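Local atomic coordinates of enhancer of mRNA-decapping protein 4 homolog (PDB entry 2VXG), a protein that seems to take part in removing the mRNA cap during mRNA degradation and is required for silencing a subset of endogenous microRNA targets. Residues Q22-N27 with Q54-S59; Q109-I112 with K117-Q120. All coordinates share one frame; numbering follows the deposited sequence.

Contact 1 of 2, residues Q22-N27 with Q54-S59; sequences QALLAN and QKVLLS
Leu24 overlaps one turn of the helix that holds Val56 and Ser59, pushing its branched end against the backbone and side chains of that turn. The methyl CD1 does most of the touching: it lies 3.8 Å from the carbonyl oxygen Val56 O and 4.0 Å from the methyl Val56 CG1. Next to these, the leucine meets a hydroxyl, with Ser59 OG 3.6 Å from Leu24 CD1 and 3.7 Å from Leu24 CD2. The serine oxygen thus rests against both methyls at once, a van der Waals contact of a polar atom with an apolar branch. Setting CG opposite the carbonyl carbon and next to the backbone N (chi1 -67°) lets Leu24 reach out from its own helix toward residues 56-59. From the facing side, Ser59 turns OG away from its own amide nitrogen (chi1 178°), which carries the hydroxyl to the leucine fork. No hydrogen bond crosses between 22-27 and 54-59, and the nearest CA atoms, those of Leu24 and Ser59, are 7.2 Å apart. With a single leucine carrying one side of the contact, an alanine here would probably open a gap beside Val56 CG1 and Ser59 OG, with both losing the leucine methyls that pack on them. A hydrogen bond also links the two helices close by: the side-chain NE2 of Gln63, farther along helix 54-66, donates to Leu24 O. Leu24 also touches Val32 of helix 29-38, while Val56 packs on Asn17, Phe20 and His21 of helix 16-25. The contact is helix-to-helix packing within the all-helical C-terminal domain of Ge-1, whose family is grouped with the TPR clan, and it joins Leu24 of helix 16-25 to the first two turns of helix 54-66.

Contact 2 of 2, residues Q109-I112 with K117-Q120; sequences QQFI and KNSQ
An amide oxygen set against the rim of an aromatic ring is the striking feature here: Asn118 OD1 lies in the plane of the Phe111 ring, at its edge, 3.4 Å from Phe111 CZ. The CZ-H direction runs toward the oxygen, but the C=O lies side-on to it; the slightly positive rim probably suits the oxygen. The amide does not lie flat with the ring, since the two planes stand 74° apart, and Asn118 CG also approaches, 3.6 Å from Phe111 CZ. The same oxygen has a second task. It accepts a hydrogen bond from the backbone N of Gln120, 3.0 Å from Asn118 OD1 and straight at the hydrogen (168°), though the donor is tilted out of the carbonyl plane; this closes an Asx turn. That bond should restrain rotation of the amide and so keep OD1 at the ring edge. The first torsion of Phe111 (chi1 171°) puts CG opposite the backbone N, which carries the ring out from the helix toward the loop. Farther along the same rim, Gln120 O lies 4.2 Å from Phe111 CE2, a looser approach. Gln120 occupies the N-cap position of helix 121-134, so the Asx turn falls just where that helix starts. Phe111, on helix 91-114, stacks edge-to-face with the ring of His71 and touches Val124 of helix 121-134, while Gln120 touches Glu73 and Gln76 of helix 73-85, placing the turn among three helices.

The two contacts follow one another along the chain, contact 1 being complete before contact 2 begins. They lie on opposite sides of the chain's centre, with their own centres 24 Å apart and their nearest atoms about 15 Å apart, so neither touches the other. No helix is common to both: contact 1 joins helices 16-25 and 54-66, which are distant in sequence, whereas contact 2 is local, folding the connection between helices 91-114 and 121-134 back onto the first of them. Together they illustrate two ways in which this all-helical C-terminal domain of Ge-1 is assembled, by packing between remote helices and by ordering the turn between consecutive ones.

Contact 1 of 2, residues Q22-N27 with Q54-S59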
# COMPACT_ATOMS: atom_id res chain seq x y z
N GLN A 22 2.83 -11.43 7.03
CA GLN A 22 1.69 -12.27 7.37
C GLN A 22 0.45 -11.68 6.76
O GLN A 22 -0.30 -12.39 6.08
CB GLN A 22 1.51 -12.38 8.89
CG GLN A 22 0.29 -13.19 9.34
CD GLN A 22 0.30 -14.67 8.93
OE1 GLN A 22 -0.32 -15.05 7.94
NE2 GLN A 22 1.00 -15.51 9.71
N ALA A 23 0.25 -10.37 6.95
CA ALA A 23 -0.95 -9.76 6.41
C ALA A 23 -1.02 -9.91 4.86
O ALA A 23 -2.07 -10.27 4.29
CB ALA A 23 -1.01 -8.32 6.82
N LEU A 24 0.11 -9.67 4.19
CA LEU A 24 0.20 -9.64 2.72
C LEU A 24 0.21 -11.01 2.02
O LEU A 24 -0.20 -11.14 0.84
CB LEU A 24 1.40 -8.81 2.26
CG LEU A 24 1.35 -7.31 2.52
CD1 LEU A 24 2.71 -6.64 2.36
CD2 LEU A 24 0.26 -6.65 1.67
N LEU A 25 0.75 -12.01 2.70
CA LEU A 25 0.69 -13.42 2.21
C LEU A 25 -0.65 -14.12 2.38
O LEU A 25 -0.84 -15.20 1.87
CB LEU A 25 1.77 -14.25 2.90
CG LEU A 25 3.20 -13.90 2.49
CD1 LEU A 25 4.20 -14.68 3.31
CD2 LEU A 25 3.41 -14.17 1.02
N ALA A 26 -1.56 -13.54 3.17
CA ALA A 26 -2.88 -14.12 3.42
C ALA A 26 -3.88 -13.96 2.27
O ALA A 26 -4.96 -14.59 2.25
CB ALA A 26 -3.49 -13.49 4.80
N ASN A 27 -3.55 -13.10 1.29
CA ASN A 27 -4.46 -12.84 0.17
C ASN A 27 -5.80 -12.33 0.75
O ASN A 27 -6.87 -12.87 0.48
CB ASN A 27 -4.62 -14.10 -0.71
CG ASN A 27 -5.60 -13.93 -1.84
OD1 ASN A 27 -5.62 -12.89 -2.51
ND2 ASN A 27 -6.40 -14.97 -2.09
N GLN A 54 11.26 -2.53 1.20
CA GLN A 54 10.79 -2.19 -0.15
C GLN A 54 9.82 -3.22 -0.73
O GLN A 54 8.84 -2.84 -1.39
CB GLN A 54 11.95 -2.01 -1.11
CG GLN A 54 12.84 -0.79 -0.80
CD GLN A 54 12.21 0.48 -1.21
OE1 GLN A 54 12.00 0.71 -2.42
NE2 GLN A 54 11.92 1.34 -0.22
N LYS A 55 10.12 -4.51 -0.53
CA LYS A 55 9.25 -5.56 -1.05
C LYS A 55 7.84 -5.49 -0.44
O LYS A 55 6.87 -5.80 -1.10
CB LYS A 55 9.89 -6.95 -0.99
CG LYS A 55 10.01 -7.65 0.38
CD LYS A 55 10.60 -9.08 0.25
CE LYS A 55 11.22 -9.53 1.60
NZ LYS A 55 12.45 -10.30 1.37
N VAL A 56 7.75 -5.07 0.82
CA VAL A 56 6.49 -4.91 1.54
C VAL A 56 5.77 -3.69 0.99
O VAL A 56 4.58 -3.73 0.75
CB VAL A 56 6.71 -4.77 3.05
CG1 VAL A 56 5.48 -4.17 3.73
CG2 VAL A 56 7.13 -6.14 3.71
N LEU A 57 6.49 -2.62 0.76
CA LEU A 57 5.86 -1.41 0.22
C LEU A 57 5.22 -1.68 -1.14
O LEU A 57 4.08 -1.27 -1.35
CB LEU A 57 6.89 -0.27 0.10
CG LEU A 57 7.41 0.32 1.40
CD1 LEU A 57 8.59 1.18 1.15
CD2 LEU A 57 6.32 1.09 2.10
N LEU A 58 5.94 -2.37 -2.04
CA LEU A 58 5.44 -2.63 -3.43
C LEU A 58 4.24 -3.60 -3.45
O LEU A 58 3.33 -3.47 -4.24
CB LEU A 58 6.54 -3.16 -4.33
CG LEU A 58 7.63 -2.14 -4.74
CD1 LEU A 58 8.84 -2.75 -5.47
CD2 LEU A 58 7.07 -0.92 -5.50
N SER A 59 4.27 -4.58 -2.57
CA SER A 59 3.12 -5.50 -2.36
C SER A 59 1.87 -4.79 -1.78
O SER A 59 0.76 -5.03 -2.23
CB SER A 59 3.56 -6.64 -1.42
OG SER A 59 2.50 -7.55 -1.12

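Contact 2 of 2, residues Q109-I112 with K117-Q120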
# COMPACT_ATOMS: atom_id res chain seq x y z
N GLN A 109 -6.65 4.57 -12.77
CA GLN A 109 -7.45 5.04 -13.92
C GLN A 109 -8.87 4.41 -13.91
O GLN A 109 -9.87 5.10 -14.17
CB GLN A 109 -6.71 4.78 -15.24
CG GLN A 109 -7.08 3.49 -15.90
CD GLN A 109 -6.14 2.98 -17.01
OE1 GLN A 109 -5.02 3.50 -17.25
NE2 GLN A 109 -6.61 1.92 -17.66
N GLN A 110 -8.97 3.13 -13.58
CA GLN A 110 -10.28 2.44 -13.51
C GLN A 110 -11.10 2.94 -12.33
O GLN A 110 -12.30 3.15 -12.46
CB GLN A 110 -10.09 0.92 -13.48
CG GLN A 110 -9.44 0.44 -14.79
CD GLN A 110 -10.30 0.73 -16.01
OE1 GLN A 110 -11.45 0.29 -16.08
NE2 GLN A 110 -9.77 1.49 -16.96
N PHE A 111 -10.44 3.19 -11.21
CA PHE A 111 -11.09 3.78 -10.05
C PHE A 111 -11.69 5.16 -10.33
O PHE A 111 -12.83 5.44 -9.96
CB PHE A 111 -10.11 3.91 -8.90
CG PHE A 111 -10.64 4.70 -7.75
CD1 PHE A 111 -11.52 4.12 -6.87
CD2 PHE A 111 -10.23 6.02 -7.53
CE1 PHE A 111 -11.99 4.83 -5.77
CE2 PHE A 111 -10.72 6.75 -6.44
CZ PHE A 111 -11.62 6.12 -5.56
N ILE A 112 -10.92 6.04 -10.95
CA ILE A 112 -11.48 7.38 -11.22
C ILE A 112 -12.64 7.35 -12.22
O ILE A 112 -13.48 8.21 -12.19
CB ILE A 112 -10.43 8.43 -11.63
CG1 ILE A 112 -9.69 8.05 -12.90
CG2 ILE A 112 -9.41 8.71 -10.45
CD1 ILE A 112 -8.91 9.22 -13.49
N LYS A 117 -17.56 10.33 -8.03
CA LYS A 117 -17.99 11.06 -6.83
C LYS A 117 -17.26 10.68 -5.55
O LYS A 117 -17.49 11.33 -4.54
CB LYS A 117 -19.50 10.90 -6.59
CG LYS A 117 -20.41 11.25 -7.75
CD LYS A 117 -20.31 12.69 -8.23
CE LYS A 117 -20.96 12.83 -9.61
NZ LYS A 117 -20.18 12.09 -10.69
N ASN A 118 -16.43 9.64 -5.56
CA ASN A 118 -15.71 9.18 -4.37
C ASN A 118 -14.83 10.25 -3.74
O ASN A 118 -14.23 11.06 -4.44
CB ASN A 118 -14.81 7.98 -4.70
CG ASN A 118 -14.33 7.22 -3.47
OD1 ASN A 118 -13.28 7.52 -2.88
ND2 ASN A 118 -15.07 6.19 -3.10
N SER A 119 -14.75 10.20 -2.41
CA SER A 119 -13.99 11.16 -1.60
C SER A 119 -12.50 11.26 -1.97
O SER A 119 -11.89 12.32 -1.85
CB SER A 119 -14.11 10.75 -0.13
OG SER A 119 -13.44 11.67 0.70
N GLN A 120 -11.92 10.15 -2.41
CA GLN A 120 -10.52 10.11 -2.78
C GLN A 120 -10.25 10.41 -4.27
O GLN A 120 -9.13 10.25 -4.72
CB GLN A 120 -9.94 8.75 -2.38
CG GLN A 120 -10.14 8.44 -0.89
CD GLN A 120 -9.52 9.50 0.01
OE1 GLN A 120 -10.24 10.28 0.65
NE2 GLN A 120 -8.20 9.54 0.06